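PDB 6SMF: 3-dehydroquinate dehydratase from Zymomonas mobilis subsp. mobilis, which probably catalyses the trans-dehydration of 3-dehydroquinate to 3-dehydroshikimate through an enolate intermediate, the third step of chorismate biosynthesis, and assembles as a homododecamer. Local coordinates for residues A[11-16]-A[65-70]. Numbering follows the deposited sequence.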
loop_
_atom_site.group_PDB
_atom_site.type_symbol
_atom_site.label_atom_id
_atom_site.label_comp_id
_atom_site.label_asym_id
_atom_site.label_seq_id
_atom_site.Cartn_x
_atom_site.Cartn_y
_atom_site.Cartn_z
ATOM N N PHE A 11 31.580 2.163 24.183
ATOM C CA PHE A 11 30.378 1.409 24.599
ATOM C C PHE A 11 30.020 0.400 23.495
ATOM O O PHE A 11 30.091 0.701 22.270
ATOM C CB PHE A 11 29.224 2.370 24.864
ATOM C CG PHE A 11 29.270 3.036 26.213
ATOM C CD1 PHE A 11 30.373 3.763 26.601
ATOM C CD2 PHE A 11 28.198 2.939 27.093
ATOM C CE1 PHE A 11 30.420 4.347 27.855
ATOM C CE2 PHE A 11 28.228 3.565 28.327
ATOM C CZ PHE A 11 29.354 4.234 28.714
ATOM N N ILE A 12 29.700 -0.815 23.928
ATOM C CA ILE A 12 29.194 -1.900 23.056
ATOM C C ILE A 12 27.902 -2.365 23.705
ATOM O O ILE A 12 27.973 -2.924 24.824
ATOM C CB ILE A 12 30.223 -3.019 22.923
ATOM C CG1 ILE A 12 31.572 -2.483 22.430
ATOM C CG2 ILE A 12 29.679 -4.122 22.032
ATOM C CD1 ILE A 12 32.633 -3.552 22.218
ATOM N N LEU A 13 26.781 -2.073 23.049
ATOM C CA LEU A 13 25.439 -2.220 23.638
ATOM C C LEU A 13 24.666 -3.287 22.865
ATOM O O LEU A 13 24.519 -3.144 21.649
ATOM C CB LEU A 13 24.746 -0.861 23.588
ATOM C CG LEU A 13 25.442 0.275 24.322
ATOM C CD1 LEU A 13 24.666 1.580 24.155
ATOM C CD2 LEU A 13 25.610 -0.056 25.790
ATOM N N ASN A 14 24.191 -4.301 23.584
ATOM C CA ASN A 14 23.467 -5.467 23.034
ATOM C C ASN A 14 22.018 -5.408 23.523
ATOM O O ASN A 14 21.773 -5.204 24.721
ATOM C CB ASN A 14 24.200 -6.778 23.336
ATOM C CG ASN A 14 25.528 -6.883 22.604
ATOM O OD1 ASN A 14 25.557 -6.842 21.382
ATOM N ND2 ASN A 14 26.637 -6.980 23.326
ATOM N N GLY A 15 21.086 -5.546 22.585
ATOM C CA GLY A 15 19.658 -5.514 22.888
ATOM C C GLY A 15 19.131 -6.890 23.218
ATOM O O GLY A 15 19.874 -7.805 23.576
ATOM N N PRO A 16 17.805 -7.051 23.093
ATOM C CA PRO A 16 17.105 -8.181 23.683
ATOM C C PRO A 16 17.490 -9.488 22.991
ATOM O O PRO A 16 17.761 -9.475 21.813
ATOM C CB PRO A 16 15.619 -7.857 23.501
ATOM C CG PRO A 16 15.590 -6.853 22.346
ATOM C CD PRO A 16 16.900 -6.104 22.418
ATOM N N ASP A 65 19.084 5.004 27.627
ATOM C CA ASP A 65 19.864 5.464 28.824
ATOM C C ASP A 65 21.362 5.339 28.508
ATOM O O ASP A 65 22.094 6.295 28.685
ATOM C CB ASP A 65 19.555 4.664 30.099
ATOM C CG ASP A 65 18.104 4.657 30.615
ATOM O OD1 ASP A 65 17.346 5.665 30.370
ATOM O OD2 ASP A 65 17.782 3.673 31.327
ATOM N N TRP A 66 21.783 4.195 27.968
ATOM C CA TRP A 66 23.209 3.865 27.683
ATOM C C TRP A 66 23.731 4.743 26.547
ATOM O O TRP A 66 24.825 5.273 26.677
ATOM C CB TRP A 66 23.415 2.364 27.423
ATOM C CG TRP A 66 23.169 1.547 28.650
ATOM C CD1 TRP A 66 23.272 1.974 29.944
ATOM C CD2 TRP A 66 22.800 0.167 28.725
ATOM N NE1 TRP A 66 22.947 0.973 30.812
ATOM C CE2 TRP A 66 22.683 -0.156 30.097
ATOM C CE3 TRP A 66 22.558 -0.833 27.781
ATOM C CZ2 TRP A 66 22.341 -1.430 30.540
ATOM C CZ3 TRP A 66 22.238 -2.102 28.220
ATOM C CH2 TRP A 66 22.125 -2.391 29.578
ATOM N N LEU A 67 22.952 4.960 25.496
ATOM C CA LEU A 67 23.377 5.897 24.437
ATOM C C LEU A 67 23.628 7.257 25.066
ATOM O O LEU A 67 24.663 7.852 24.759
ATOM C CB LEU A 67 22.303 5.929 23.340
ATOM C CG LEU A 67 22.294 4.683 22.451
ATOM C CD1 LEU A 67 20.977 4.579 21.690
ATOM C CD2 LEU A 67 23.500 4.704 21.496
ATOM N N GLN A 68 22.739 7.708 25.948
ATOM C CA GLN A 68 22.823 9.074 26.528
ATOM C C GLN A 68 24.024 9.125 27.478
ATOM O O GLN A 68 24.718 10.164 27.538
ATOM C CB GLN A 68 21.510 9.438 27.244
ATOM C CG GLN A 68 20.276 9.451 26.341
ATOM C CD GLN A 68 19.009 9.840 27.065
ATOM O OE1 GLN A 68 18.987 9.928 28.278
ATOM N NE2 GLN A 68 17.936 10.080 26.328
ATOM N N GLU A 69 24.221 8.040 28.224
ATOM C CA GLU A 69 25.333 7.880 29.195
ATOM C C GLU A 69 26.662 7.920 28.429
ATOM O O GLU A 69 27.639 8.521 28.954
ATOM C CB GLU A 69 25.165 6.577 29.978
ATOM C CG GLU A 69 26.264 6.300 31.009
ATOM C CD GLU A 69 26.159 4.952 31.707
ATOM O OE1 GLU A 69 25.035 4.337 31.684
ATOM O OE2 GLU A 69 27.186 4.532 32.289
ATOM N N ALA A 70 26.723 7.328 27.237
ATOM C CA ALA A 70 27.953 7.377 26.425
ATOM C C ALA A 70 28.248 8.831 26.060
ATOM O O ALA A 70 29.418 9.214 26.121
ATOM C CB ALA A 70 27.866 6.530 25.202
#
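The carboxylate oxygen OE2 of E69 forms a salt bridge with R55 on strand 51-56 while lying 4.2 Å from F11 CZ, at the edge of the phenyl ring and near its plane. The side chain of E69 is fully extended, with CG anti to the backbone N, which sets the carboxylate at the ring edge, its plane turned 80° from that of the ring. One flat face of F11 accepts the methyl of A70: A70 CB sits 3.9 Å from the F11 ring centroid and only 12° off the ring normal, a CH-pi contact. The small alanine lets the helix backbone come close; F11 CZ is 4.1 Å from A70 CA.

Two residues along the strand, the branched L13 clasps W66 CB with both methyls. L13 CD1 meets W66 CB at 3.6 Å and also touches L67, whereas L13 CD2 lies 3.7 Å from W66 CE3 and approaches the indole obliquely. W66 suits this place by offering apolar carbons to L13 and a pi system to the R55 cation. F11 and L13 both face the helix, as alternate residues of a strand do, and the helix segment runs antiparallel to the strand at 175°. Helix 60-72 links strands 51-56 and 77-81, which flank strand 9-14, so this packing belongs to a beta-alpha-beta crossover spanning that strand in the flavodoxin-like fold of type II dehydroquinases.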